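Side-chain contacts in flavin-dependent monooxygenase, oxygenase subunit HsaA (Rhodococcus sp., PDB 2RFQ), which catalyses the FMNH2- and oxygen-dependent ortho-hydroxylation of the phenolic secosteroid 3-HSA to the catechol 3,4-DHSA during cholesterol catabolism: residues R24-E29 and R35-S40; A63-F68 and G299-E304; R206-K211 and T217-E222; I236-I241 and R321-Q326. All coordinates share one frame; numbering follows the deposited sequence. Where two conformers were deposited one is given.

In the fold
The N-terminal helical, middle beta and C-terminal helical domains of an acyl-CoA dehydrogenase-like fold are sampled. Interaction 1 comes first, joining helices 11-25 and 27-33 to helix 38-47 in the N-terminal domain. Interaction 3, on strand 207-209 and the loop after helix 210-214, falls in sequence between the two segments of interaction 2 and before interaction 4; it lies across the chain's centre from interaction 1, about 35 Å centre to centre. Interactions 2 and 4 have centres about 11 Å apart and touch, E304 OE2 lying 3.4 Å from A322 CB. Their segments alternate, tying helices 65-76, 277-309, 233-266 and 316-344 together and bridging the two helical domains beside the second subunit of the tetramer.

Interaction 1 (R24-E29 and R35-S40); sequences RERAQE and RIPDDS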
loop_
_atom_site.group_PDB
_atom_site.type_symbol
_atom_site.label_atom_id
_atom_site.label_comp_id
_atom_site.label_asym_id
_atom_site.label_seq_id
_atom_site.Cartn_x
_atom_site.Cartn_y
_atom_site.Cartn_z
ATOM N N ARG A 24 23.843 -22.403 -4.530
ATOM C CA ARG A 24 23.705 -21.189 -5.344
ATOM C C ARG A 24 24.214 -21.435 -6.750
ATOM O O ARG A 24 23.569 -21.053 -7.710
ATOM C CB ARG A 24 24.497 -20.028 -4.759
ATOM C CG ARG A 24 23.977 -19.505 -3.470
ATOM C CD ARG A 24 24.609 -18.143 -3.105
ATOM N NE ARG A 24 24.376 -17.960 -1.682
ATOM C CZ ARG A 24 25.264 -18.241 -0.732
ATOM N NH1 ARG A 24 24.915 -18.100 0.541
ATOM N NH2 ARG A 24 26.502 -18.638 -1.053
ATOM N N GLU A 25 25.387 -22.061 -6.868
ATOM C CA GLU A 25 25.986 -22.308 -8.180
ATOM C C GLU A 25 25.093 -23.173 -9.057
ATOM O O GLU A 25 25.081 -23.014 -10.278
ATOM C CB GLU A 25 27.359 -22.952 -8.028
ATOM C CG GLU A 25 28.390 -22.015 -7.455
ATOM C CD GLU A 25 29.710 -22.686 -7.162
ATOM O OE1 GLU A 25 29.755 -23.932 -7.095
ATOM O OE2 GLU A 25 30.708 -21.959 -6.987
ATOM N N ARG A 26 24.328 -24.069 -8.429
ATOM C CA ARG A 26 23.492 -24.997 -9.165
ATOM C C ARG A 26 22.089 -24.475 -9.426
ATOM O O ARG A 26 21.289 -25.174 -10.061
ATOM C CB ARG A 26 23.352 -26.311 -8.389
ATOM C CG ARG A 26 24.656 -27.050 -8.192
ATOM C CD ARG A 26 24.332 -28.382 -7.593
ATOM N NE ARG A 26 25.503 -29.253 -7.664
ATOM C CZ ARG A 26 25.778 -30.211 -6.784
ATOM N NH1 ARG A 26 24.959 -30.458 -5.772
ATOM N NH2 ARG A 26 26.877 -30.941 -6.936
ATOM N N ALA A 27 21.765 -23.285 -8.910
ATOM C CA ALA A 27 20.364 -22.811 -9.014
ATOM C C ALA A 27 19.817 -22.775 -10.458
ATOM O O ALA A 27 18.664 -23.173 -10.673
ATOM C CB ALA A 27 20.184 -21.478 -8.314
ATOM N N GLN A 28 20.609 -22.316 -11.448
ATOM C CA GLN A 28 20.052 -22.280 -12.821
ATOM C C GLN A 28 19.863 -23.682 -13.352
ATOM O O GLN A 28 18.855 -23.991 -13.970
ATOM C CB GLN A 28 20.856 -21.431 -13.838
ATOM C CG GLN A 28 20.052 -21.259 -15.171
ATOM C CD GLN A 28 18.640 -20.616 -14.971
ATOM O OE1 GLN A 28 18.501 -19.637 -14.267
ATOM N NE2 GLN A 28 17.622 -21.168 -15.620
ATOM N N GLU A 29 20.846 -24.551 -13.108
ATOM C CA GLU A 29 20.723 -25.923 -13.557
ATOM C C GLU A 29 19.484 -26.598 -12.948
ATOM O O GLU A 29 18.743 -27.325 -13.629
ATOM C CB GLU A 29 21.991 -26.721 -13.222
ATOM C CG GLU A 29 21.972 -28.121 -13.823
ATOM C CD GLU A 29 23.340 -28.788 -13.845
ATOM O OE1 GLU A 29 24.330 -28.094 -14.153
ATOM O OE2 GLU A 29 23.388 -30.015 -13.637
ATOM N N ARG A 35 14.125 -30.156 -11.459
ATOM C CA ARG A 35 14.283 -31.188 -10.452
ATOM C C ARG A 35 15.474 -30.807 -9.598
ATOM O O ARG A 35 16.461 -30.258 -10.093
ATOM C CB ARG A 35 14.523 -32.548 -11.155
ATOM C CG ARG A 35 14.133 -33.780 -10.344
ATOM C CD ARG A 35 14.327 -35.074 -11.168
ATOM N NE ARG A 35 15.687 -35.114 -11.699
ATOM C CZ ARG A 35 16.015 -34.983 -12.984
ATOM N NH1 ARG A 35 15.068 -34.887 -13.927
ATOM N NH2 ARG A 35 17.301 -34.964 -13.339
ATOM N N ILE A 36 15.388 -31.088 -8.294
ATOM C CA ILE A 36 16.560 -30.889 -7.459
ATOM C C ILE A 36 17.605 -31.944 -7.849
ATOM O O ILE A 36 17.276 -33.117 -7.974
ATOM C CB ILE A 36 16.222 -31.044 -5.961
ATOM C CG1 ILE A 36 15.000 -30.184 -5.579
ATOM C CG2 ILE A 36 17.470 -30.718 -5.098
ATOM C CD1 ILE A 36 15.135 -28.664 -5.902
ATOM N N PRO A 37 18.854 -31.530 -8.073
ATOM C CA PRO A 37 19.902 -32.508 -8.385
ATOM C C PRO A 37 20.057 -33.581 -7.294
ATOM O O PRO A 37 19.942 -33.307 -6.075
ATOM C CB PRO A 37 21.153 -31.646 -8.508
ATOM C CG PRO A 37 20.624 -30.350 -9.042
ATOM C CD PRO A 37 19.363 -30.149 -8.173
ATOM N N ASP A 38 20.290 -34.808 -7.743
ATOM C CA ASP A 38 20.497 -35.935 -6.826
ATOM C C ASP A 38 21.622 -35.596 -5.857
ATOM O O ASP A 38 21.522 -35.896 -4.659
ATOM C CB ASP A 38 20.879 -37.209 -7.578
ATOM C CG ASP A 38 19.794 -37.698 -8.531
ATOM O OD1 ASP A 38 18.624 -37.287 -8.412
ATOM O OD2 ASP A 38 20.142 -38.556 -9.382
ATOM N N ASP A 39 22.675 -34.950 -6.372
ATOM C CA ASP A 39 23.852 -34.724 -5.546
ATOM C C ASP A 39 23.572 -33.670 -4.478
ATOM O O ASP A 39 24.127 -33.745 -3.374
ATOM C CB ASP A 39 25.064 -34.323 -6.391
ATOM C CG ASP A 39 26.329 -34.402 -5.603
ATOM O OD1 ASP A 39 26.668 -35.520 -5.179
ATOM O OD2 ASP A 39 26.941 -33.345 -5.359
ATOM N N SER A 40 22.681 -32.722 -4.773
ATOM C CA SER A 40 22.233 -31.774 -3.729
ATOM C C SER A 40 21.455 -32.484 -2.625
ATOM O O SER A 40 21.659 -32.242 -1.428
ATOM C CB SER A 40 21.378 -30.636 -4.339
ATOM O OG SER A 40 22.179 -29.765 -5.167
HETATM O O HOH W 1 26.054 -31.429 -3.454
#
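R26 reaches across to D39 and S40 from the break between helices 11-25 and 27-33, meeting the first turn of helix 38-47 at a turn between successive helices of the all-helical, acyl-CoA dehydrogenase-like N-terminal domain. The firmly held part is the end of the arginine. CG stands beside the backbone N (chi1 -63°), and the chain then runs extended to NE, which carries the guanidinium across the gap. NH1 donates to S40 OG with an N-H...O angle of 151°, while NH2 forms a salt bridge with D39 OD2. Both oxygens lie at the guanidinium edge close to its plane, so two bonds from different nitrogens oppose rotation of the group. The carboxylate, by contrast, is turned 73° from that plane and takes NH2 on the anti side of OD2: a single-oxygen contact, not a side-on pair.

Between these groups and the backbone the packing is looser. The ring of P37, the N-cap residue of helix 38-47, has its CG 4.4 Å from R26 CD, while its side chain also touches T30. On the inward side, S40 is buried; on the outward side D39 is exposed, and a water enters beside the salt bridge. That water accepts from R26 NH1 at 2.7 Å and donates to D39 OD2 at 2.8 Å, giving the same carboxylate oxygen a second donor.

Interaction 2 (A63-F68 and G299-E304); sequences ADPVLF and GNVADE
P65 and V66, in the first turn of helix 65-76, meet V301 and A302 on helix 277-309 through methyl and ring carbons. V301 CG1 is the shared point. The P65 ring comes to it with CG at 3.7 Å and CB at 3.8 Å, so one side of the ring, and not a single atom, rests on the methyl. V66 CG2 approaches the same methyl, also at 3.7 Å. In each pair the two side chains run past one another in opposite directions, an interleaved arrangement instead of a head-on one.

The branch that touches follows from the torsions. V301 points CG1 opposite its backbone N (chi1 166°), toward the facing segment, where P65 CG and V66 CG2 meet it from directions roughly at right angles. In V66 it is the other branch, CG2, that reaches over: it lies opposite the carbonyl carbon and also approaches A302, 3.8 Å from its backbone N and 3.9 Å from its CB. V66 and A302 have the nearest CA atoms of the two segments, 6.4 Å apart.

The start of helix 65-76 is fixed by D64, its N-cap, whose OD1 accepts from V66 N at 152°, with the donor above the carboxylate plane. Beyond the contact, V301 also touches T235 and T239 of helix 233-266, and P65 touches Y305. This joins the N-terminal helical domain to the C-terminal helical bundle of the acyl-CoA dehydrogenase-like fold. Because the side chains meet through saturated carbons, the junction depends on shape and dispersion and carries no directional bond.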
loop_
_atom_site.group_PDB
_atom_site.type_symbol
_atom_site.label_atom_id
_atom_site.label_comp_id
_atom_site.label_asym_id
_atom_site.label_seq_id
_atom_site.Cartn_x
_atom_site.Cartn_y
_atom_site.Cartn_z
ATOM N N ALA A 63 14.144 -32.288 16.930
ATOM C CA ALA A 63 14.711 -31.006 17.315
ATOM C C ALA A 63 13.658 -29.994 17.727
ATOM O O ALA A 63 12.483 -30.133 17.375
ATOM C CB ALA A 63 15.523 -30.440 16.145
ATOM N N ASP A 64 14.094 -28.977 18.465
ATOM C CA ASP A 64 13.379 -27.695 18.573
ATOM C C ASP A 64 12.938 -27.282 17.154
ATOM O O ASP A 64 13.761 -27.193 16.247
ATOM C CB ASP A 64 14.391 -26.684 19.148
ATOM C CG ASP A 64 13.806 -25.304 19.414
ATOM O OD1 ASP A 64 12.801 -24.902 18.789
ATOM O OD2 ASP A 64 14.392 -24.628 20.277
ATOM N N PRO A 65 11.628 -27.064 16.938
ATOM C CA PRO A 65 11.158 -26.747 15.579
ATOM C C PRO A 65 11.751 -25.472 15.019
ATOM O O PRO A 65 11.857 -25.354 13.793
ATOM C CB PRO A 65 9.618 -26.676 15.714
ATOM C CG PRO A 65 9.392 -26.441 17.189
ATOM C CD PRO A 65 10.525 -27.136 17.912
ATOM N N VAL A 66 12.175 -24.546 15.889
ATOM C CA VAL A 66 12.810 -23.313 15.386
ATOM C C VAL A 66 14.126 -23.664 14.677
ATOM O O VAL A 66 14.482 -23.050 13.687
ATOM C CB VAL A 66 12.991 -22.231 16.456
ATOM C CG1 VAL A 66 13.771 -21.034 15.882
ATOM C CG2 VAL A 66 11.608 -21.772 16.957
ATOM N N LEU A 67 14.846 -24.652 15.183
ATOM C CA LEU A 67 16.074 -25.079 14.503
ATOM C C LEU A 67 15.746 -25.578 13.090
ATOM O O LEU A 67 16.427 -25.211 12.130
ATOM C CB LEU A 67 16.779 -26.175 15.318
ATOM C CG LEU A 67 17.960 -26.850 14.599
ATOM C CD1 LEU A 67 19.079 -25.916 14.207
ATOM C CD2 LEU A 67 18.531 -27.968 15.465
ATOM N N PHE A 68 14.687 -26.376 12.968
ATOM C CA PHE A 68 14.285 -26.906 11.667
ATOM C C PHE A 68 13.948 -25.758 10.703
ATOM O O PHE A 68 14.456 -25.727 9.561
ATOM C CB PHE A 68 13.085 -27.852 11.788
ATOM C CG PHE A 68 12.578 -28.329 10.458
ATOM C CD1 PHE A 68 13.260 -29.323 9.759
ATOM C CD2 PHE A 68 11.420 -27.770 9.896
ATOM C CE1 PHE A 68 12.803 -29.767 8.509
ATOM C CE2 PHE A 68 10.975 -28.189 8.627
ATOM C CZ PHE A 68 11.661 -29.186 7.945
ATOM N N GLY A 299 8.868 -16.708 16.061
ATOM C CA GLY A 299 8.367 -16.349 17.406
ATOM C C GLY A 299 7.164 -17.160 17.850
ATOM O O GLY A 299 7.118 -17.658 18.994
ATOM N N ASN A 300 6.166 -17.265 16.977
ATOM C CA ASN A 300 4.980 -18.031 17.323
ATOM C C ASN A 300 5.322 -19.514 17.509
ATOM O O ASN A 300 4.812 -20.157 18.413
ATOM C CB ASN A 300 3.893 -17.842 16.260
ATOM C CG ASN A 300 3.317 -16.447 16.251
ATOM O OD1 ASN A 300 3.056 -15.876 15.160
ATOM N ND2 ASN A 300 3.071 -15.889 17.432
ATOM N N VAL A 301 6.194 -20.042 16.643
ATOM C CA VAL A 301 6.646 -21.431 16.805
ATOM C C VAL A 301 7.350 -21.598 18.163
ATOM O O VAL A 301 7.062 -22.535 18.914
ATOM C CB VAL A 301 7.562 -21.868 15.639
ATOM C CG1 VAL A 301 8.275 -23.155 16.000
ATOM C CG2 VAL A 301 6.708 -22.094 14.376
ATOM N N ALA A 302 8.258 -20.677 18.471
ATOM C CA ALA A 302 8.982 -20.742 19.762
ATOM C C ALA A 302 8.025 -20.712 20.985
ATOM O O ALA A 302 8.211 -21.454 21.972
ATOM C CB ALA A 302 10.018 -19.604 19.838
ATOM N N ASP A 303 7.014 -19.855 20.920
ATOM C CA ASP A 303 6.046 -19.730 22.009
ATOM C C ASP A 303 5.239 -21.002 22.173
ATOM O O ASP A 303 5.044 -21.489 23.299
ATOM C CB ASP A 303 5.132 -18.529 21.765
ATOM C CG ASP A 303 5.846 -17.193 21.971
ATOM O OD1 ASP A 303 7.041 -17.168 22.335
ATOM O OD2 ASP A 303 5.176 -16.162 21.809
ATOM N N GLU A 304 4.775 -21.578 21.061
ATOM C CA GLU A 304 4.046 -22.848 21.161
ATOM C C GLU A 304 4.939 -23.916 21.796
ATOM O O GLU A 304 4.524 -24.635 22.713
ATOM C CB GLU A 304 3.553 -23.322 19.791
ATOM C CG GLU A 304 2.589 -22.339 19.083
ATOM C CD GLU A 304 2.031 -22.877 17.793
ATOM O OE1 GLU A 304 2.461 -23.961 17.345
ATOM O OE2 GLU A 304 1.151 -22.194 17.205
#

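Interaction 3 (R206-K211 and T217-E222); sequences RVLSFK and TAPGLE
With chi1 at 178° and chi2 at 62°, L208 carries one of its two methyls, CD1, against A218 and P219. The first torsion sets CG opposite the backbone N; the second bends the chain, turning CD1 toward the following loop even though the side chain starts out across the direction of that loop.

CD1 is the atom that does the touching. It lies 3.8 Å from CD of P219 and 4.0 Å from CB of A218, so one methyl meets CD of the proline ring and the neighbouring alanine methyl together. L208 and P219 run past each other in opposite directions. The contact is small, 100 Å² summed over both sides, and wholly apolar. Its inner part is L208 and A218, both buried, whereas P219 lies toward solvent. The leucine also packs on L98 and F99, and G220 makes a backbone hydrogen bond to L98, which attaches the 217-222 loop to the same neighbourhood.

Within 206-211, S209 is the N-cap of helix 210-214: S209 OG receives a weak bond from K211 N at 3.1 Å, with an angle of 128°, and is also hydrogen-bonded to D165. Five residues then lead to T217, and the loop folds back onto strand 207-209. That strand pairs antiparallel with strand 162-172 in the sheet of the middle beta domain, which the chain leaves here for helix 233-266 of the acyl-CoA dehydrogenase-like fold.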
loop_
_atom_site.group_PDB
_atom_site.type_symbol
_atom_site.label_atom_id
_atom_site.label_comp_id
_atom_site.label_asym_id
_atom_site.label_seq_id
_atom_site.Cartn_x
_atom_site.Cartn_y
_atom_site.Cartn_z
ATOM N N ARG A 206 -1.203 -47.925 8.149
ATOM C CA ARG A 206 -0.543 -46.921 7.309
ATOM C C ARG A 206 -1.459 -45.729 6.978
ATOM O O ARG A 206 -1.204 -44.973 6.036
ATOM C CB ARG A 206 -0.042 -47.581 6.024
ATOM C CG ARG A 206 1.138 -48.515 6.246
ATOM C CD ARG A 206 1.726 -48.884 4.895
ATOM N NE ARG A 206 2.673 -49.995 4.996
ATOM C CZ ARG A 206 2.980 -50.783 3.969
ATOM N NH1 ARG A 206 2.410 -50.585 2.780
ATOM N NH2 ARG A 206 3.853 -51.774 4.125
ATOM N N VAL A 207 -2.505 -45.536 7.780
ATOM C CA VAL A 207 -3.422 -44.414 7.562
ATOM C C VAL A 207 -3.608 -43.630 8.858
ATOM O O VAL A 207 -3.816 -44.219 9.918
ATOM C CB VAL A 207 -4.786 -44.919 7.020
ATOM C CG1 VAL A 207 -5.759 -43.751 6.825
ATOM C CG2 VAL A 207 -4.565 -45.656 5.719
ATOM N N LEU A 208 -3.500 -42.301 8.776
ATOM C CA LEU A 208 -3.578 -41.474 9.983
ATOM C C LEU A 208 -4.557 -40.326 9.810
ATOM O O LEU A 208 -4.423 -39.532 8.884
ATOM C CB LEU A 208 -2.203 -40.899 10.327
ATOM C CG LEU A 208 -2.129 -39.974 11.555
ATOM C CD1 LEU A 208 -2.524 -40.676 12.846
ATOM C CD2 LEU A 208 -0.717 -39.415 11.693
ATOM N N SER A 209 -5.526 -40.234 10.721
ATOM C CA SER A 209 -6.516 -39.175 10.655
ATOM C C SER A 209 -5.953 -37.851 11.198
ATOM O O SER A 209 -5.308 -37.832 12.232
ATOM C CB SER A 209 -7.738 -39.570 11.493
ATOM O OG SER A 209 -8.598 -38.449 11.616
ATOM N N PHE A 210 -6.198 -36.751 10.501
ATOM C CA PHE A 210 -5.834 -35.448 11.056
ATOM C C PHE A 210 -6.573 -35.125 12.368
ATOM O O PHE A 210 -6.027 -34.426 13.230
ATOM C CB PHE A 210 -6.045 -34.354 10.029
ATOM C CG PHE A 210 -5.032 -34.375 8.933
ATOM C CD1 PHE A 210 -3.755 -33.840 9.130
ATOM C CD2 PHE A 210 -5.336 -34.973 7.718
ATOM C CE1 PHE A 210 -2.805 -33.858 8.100
ATOM C CE2 PHE A 210 -4.390 -35.004 6.683
ATOM C CZ PHE A 210 -3.127 -34.442 6.883
ATOM N N LYS A 211 -7.796 -35.639 12.531
ATOM C CA LYS A 211 -8.530 -35.467 13.799
ATOM C C LYS A 211 -7.816 -36.150 14.967
ATOM O O LYS A 211 -7.757 -35.595 16.065
ATOM C CB LYS A 211 -9.982 -35.972 13.668
ATOM C CG LYS A 211 -10.909 -35.557 14.818
ATOM C CD LYS A 211 -10.968 -34.024 14.948
ATOM C CE LYS A 211 -12.090 -33.562 15.877
ATOM N NZ LYS A 211 -11.912 -32.116 16.250
ATOM N N THR A 217 -4.189 -38.047 20.030
ATOM C CA THR A 217 -4.317 -39.497 20.075
ATOM C C THR A 217 -3.600 -40.229 18.924
ATOM O O THR A 217 -3.769 -41.443 18.788
ATOM C CB THR A 217 -5.795 -39.983 20.119
ATOM O OG1 THR A 217 -6.480 -39.617 18.913
ATOM C CG2 THR A 217 -6.530 -39.424 21.341
ATOM N N ALA A 218 -2.790 -39.523 18.134
ATOM C CA ALA A 218 -2.037 -40.198 17.067
ATOM C C ALA A 218 -1.203 -41.303 17.704
ATOM O O ALA A 218 -0.599 -41.075 18.764
ATOM C CB ALA A 218 -1.148 -39.220 16.294
ATOM N N PRO A 219 -1.192 -42.506 17.091
ATOM C CA PRO A 219 -0.561 -43.662 17.741
ATOM C C PRO A 219 0.954 -43.555 17.925
ATOM O O PRO A 219 1.503 -44.204 18.823
ATOM C CB PRO A 219 -0.906 -44.841 16.805
ATOM C CG PRO A 219 -1.200 -44.223 15.497
ATOM C CD PRO A 219 -1.804 -42.873 15.803
ATOM N N GLY A 220 1.617 -42.754 17.083
ATOM C CA GLY A 220 3.089 -42.588 17.158
ATOM C C GLY A 220 3.552 -41.868 18.410
ATOM O O GLY A 220 4.729 -41.963 18.788
ATOM N N LEU A 221 2.640 -41.134 19.046
ATOM C CA LEU A 221 2.963 -40.369 20.256
ATOM C C LEU A 221 3.289 -41.271 21.438
ATOM O O LEU A 221 3.887 -40.821 22.415
ATOM C CB LEU A 221 1.808 -39.443 20.646
ATOM C CG LEU A 221 1.469 -38.315 19.669
ATOM C CD1 LEU A 221 0.285 -37.559 20.225
ATOM C CD2 LEU A 221 2.665 -37.392 19.446
ATOM N N GLU A 222 2.890 -42.537 21.360
ATOM C CA GLU A 222 3.103 -43.449 22.493
ATOM C C GLU A 222 4.602 -43.647 22.727
ATOM O O GLU A 222 5.089 -43.547 23.857
ATOM C CB GLU A 222 2.406 -44.791 22.252
ATOM C CG GLU A 222 2.573 -45.760 23.413
ATOM C CD GLU A 222 1.978 -47.153 23.147
ATOM O OE1 GLU A 222 1.529 -47.432 22.005
ATOM O OE2 GLU A 222 1.992 -47.980 24.086
#

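Interaction 4 (I236-I241 and R321-Q326); sequences IHPTTI and RARRDQ
Q326 lays its carboxamide against P238, on the facing helix, and the bend in its chain explains how. CG stands opposite the backbone N, then chi2, at -96°, folds the amide back beside the proline ring. OE1 comes within 3.2 Å of P238 CB, and the amide carbon CD within 3.4 Å of the same atom, so the carbonyl end of the amide, more than NE2 at 3.7 Å, packs on P238 CB.

R323 holds that amide. Its chain is folded at both chi2 and chi3, bringing NH1 round to Q326 OE1 at 2.9 Å. The oxygen receives this donor in its carbonyl plane, on a lone pair, and the bond also lies near the guanidinium plane. The arginine and proline side chains cross at about a right angle, with R323 NH1 4.1 Å from P238 CB.

Helices 233-266 and 316-344 belong to the C-terminal bundle of the acyl-CoA dehydrogenase-like fold; these segments run nearly parallel at 14°, their axes 10.2 Å apart. Helix 233-266 is kinked at P238, whose ring nitrogen has no hydrogen to give to the preceding turn.

Q326 NE2 bonds to S242 OG and A370 O, R323 NH1 also donates to A370 O, and R323 NE to M393 O. A370 follows H368 and A369, which probably bind FMN, as in relatives. Nearer the backbone, Q326 CG lies 4.3 Å from T239 OG1, a hydroxyl hydrogen-bonded to T235 O.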
loop_
_atom_site.group_PDB
_atom_site.type_symbol
_atom_site.label_atom_id
_atom_site.label_comp_id
_atom_site.label_asym_id
_atom_site.label_seq_id
_atom_site.Cartn_x
_atom_site.Cartn_y
_atom_site.Cartn_z
ATOM N N ILE A 236 2.619 -26.196 12.193
ATOM C CA ILE A 236 3.774 -26.892 11.606
ATOM C C ILE A 236 3.779 -26.894 10.082
ATOM O O ILE A 236 4.822 -26.599 9.448
ATOM C CB ILE A 236 3.802 -28.349 12.145
ATOM C CG1 ILE A 236 4.152 -28.318 13.651
ATOM C CG2 ILE A 236 4.751 -29.248 11.314
ATOM C CD1 ILE A 236 5.671 -28.039 13.956
ATOM N N HIS A 237 2.646 -27.264 9.485
ATOM C CA HIS A 237 2.648 -27.416 8.012
ATOM C C HIS A 237 2.650 -26.043 7.334
ATOM O O HIS A 237 3.528 -25.771 6.503
ATOM C CB HIS A 237 1.524 -28.337 7.559
ATOM C CG HIS A 237 1.371 -28.424 6.073
ATOM N ND1 HIS A 237 2.412 -28.763 5.233
ATOM C CD2 HIS A 237 0.298 -28.197 5.279
ATOM C CE1 HIS A 237 1.983 -28.748 3.982
ATOM N NE2 HIS A 237 0.707 -28.403 3.983
ATOM N N PRO A 238 1.714 -25.150 7.710
ATOM C CA PRO A 238 1.812 -23.830 7.061
ATOM C C PRO A 238 3.156 -23.094 7.277
ATOM O O PRO A 238 3.640 -22.406 6.370
ATOM C CB PRO A 238 0.631 -23.051 7.660
ATOM C CG PRO A 238 -0.381 -24.144 7.959
ATOM C CD PRO A 238 0.508 -25.243 8.554
ATOM N N THR A 239 3.769 -23.242 8.448
ATOM C CA THR A 239 5.092 -22.610 8.664
ATOM C C THR A 239 6.149 -23.246 7.725
ATOM O O THR A 239 7.045 -22.550 7.226
ATOM C CB THR A 239 5.511 -22.694 10.142
ATOM O OG1 THR A 239 4.538 -21.988 10.929
ATOM C CG2 THR A 239 6.910 -22.046 10.379
ATOM N N THR A 240 6.003 -24.548 7.453
ATOM C CA THR A 240 6.893 -25.224 6.471
ATOM C C THR A 240 6.771 -24.646 5.047
ATOM O O THR A 240 7.709 -24.708 4.254
ATOM C CB THR A 240 6.783 -26.762 6.529
ATOM O OG1 THR A 240 8.068 -27.301 6.924
ATOM C CG2 THR A 240 6.440 -27.359 5.182
ATOM N N ILE A 241 5.619 -24.040 4.761
ATOM C CA ILE A 241 5.349 -23.376 3.505
ATOM C C ILE A 241 5.832 -21.921 3.506
ATOM O O ILE A 241 6.328 -21.429 2.483
ATOM C CB ILE A 241 3.808 -23.475 3.198
ATOM C CG1 ILE A 241 3.395 -24.942 3.076
ATOM C CG2 ILE A 241 3.387 -22.546 2.029
ATOM C CD1 ILE A 241 4.256 -25.770 2.071
ATOM N N ARG A 321 -3.097 -16.747 16.314
ATOM C CA ARG A 321 -2.040 -15.755 16.034
ATOM C C ARG A 321 -0.974 -16.318 15.085
ATOM O O ARG A 321 -0.472 -15.605 14.204
ATOM C CB ARG A 321 -1.362 -15.239 17.315
ATOM C CG ARG A 321 -2.231 -14.225 18.034
ATOM C CD ARG A 321 -1.464 -13.522 19.137
ATOM N NE ARG A 321 -1.316 -14.390 20.292
ATOM C CZ ARG A 321 -0.177 -14.856 20.776
ATOM N NH1 ARG A 321 0.990 -14.540 20.209
ATOM N NH2 ARG A 321 -0.213 -15.631 21.861
ATOM N N ALA A 322 -0.634 -17.590 15.271
ATOM C CA ALA A 322 0.357 -18.253 14.439
ATOM C C ALA A 322 -0.074 -18.219 12.984
ATOM O O ALA A 322 0.681 -17.812 12.118
ATOM C CB ALA A 322 0.607 -19.693 14.922
ATOM N N ARG A 323 -1.324 -18.619 12.724
ATOM C CA ARG A 323 -1.830 -18.582 11.343
ATOM C C ARG A 323 -1.877 -17.167 10.753
ATOM O O ARG A 323 -1.480 -16.942 9.601
ATOM C CB ARG A 323 -3.186 -19.268 11.276
ATOM C CG ARG A 323 -3.063 -20.789 11.224
ATOM C CD ARG A 323 -2.676 -21.232 9.814
ATOM N NE ARG A 323 -3.835 -21.113 8.900
ATOM C CZ ARG A 323 -3.760 -20.816 7.602
ATOM N NH1 ARG A 323 -2.578 -20.574 7.007
ATOM N NH2 ARG A 323 -4.885 -20.780 6.893
ATOM N N ARG A 324 -2.355 -16.222 11.564
ATOM C CA ARG A 324 -2.393 -14.800 11.175
ATOM C C ARG A 324 -1.026 -14.317 10.694
ATOM O O ARG A 324 -0.900 -13.762 9.617
ATOM C CB ARG A 324 -2.868 -13.957 12.362
ATOM C CG ARG A 324 -2.793 -12.441 12.113
ATOM C CD ARG A 324 -2.892 -11.636 13.430
ATOM N NE ARG A 324 -1.657 -11.768 14.185
ATOM C CZ ARG A 324 -1.499 -11.426 15.465
ATOM N NH1 ARG A 324 -2.520 -10.913 16.188
ATOM N NH2 ARG A 324 -0.302 -11.570 16.027
ATOM N N ASP A 325 0.003 -14.539 11.510
ATOM C CA ASP A 325 1.331 -14.018 11.217
ATOM C C ASP A 325 2.045 -14.818 10.147
ATOM O O ASP A 325 2.943 -14.299 9.479
ATOM C CB ASP A 325 2.158 -14.000 12.508
ATOM C CG ASP A 325 1.629 -12.983 13.539
ATOM O OD1 ASP A 325 0.901 -12.030 13.156
ATOM O OD2 ASP A 325 1.958 -13.159 14.728
ATOM N N GLN A 326 1.681 -16.090 10.015
ATOM C CA GLN A 326 2.320 -16.986 9.060
ATOM C C GLN A 326 1.937 -16.632 7.615
ATOM O O GLN A 326 2.809 -16.434 6.748
ATOM C CB GLN A 326 2.026 -18.457 9.393
ATOM C CG GLN A 326 2.379 -19.408 8.244
ATOM C CD GLN A 326 1.168 -19.725 7.413
ATOM O OE1 GLN A 326 0.075 -19.917 7.955
ATOM N NE2 GLN A 326 1.346 -19.795 6.080
#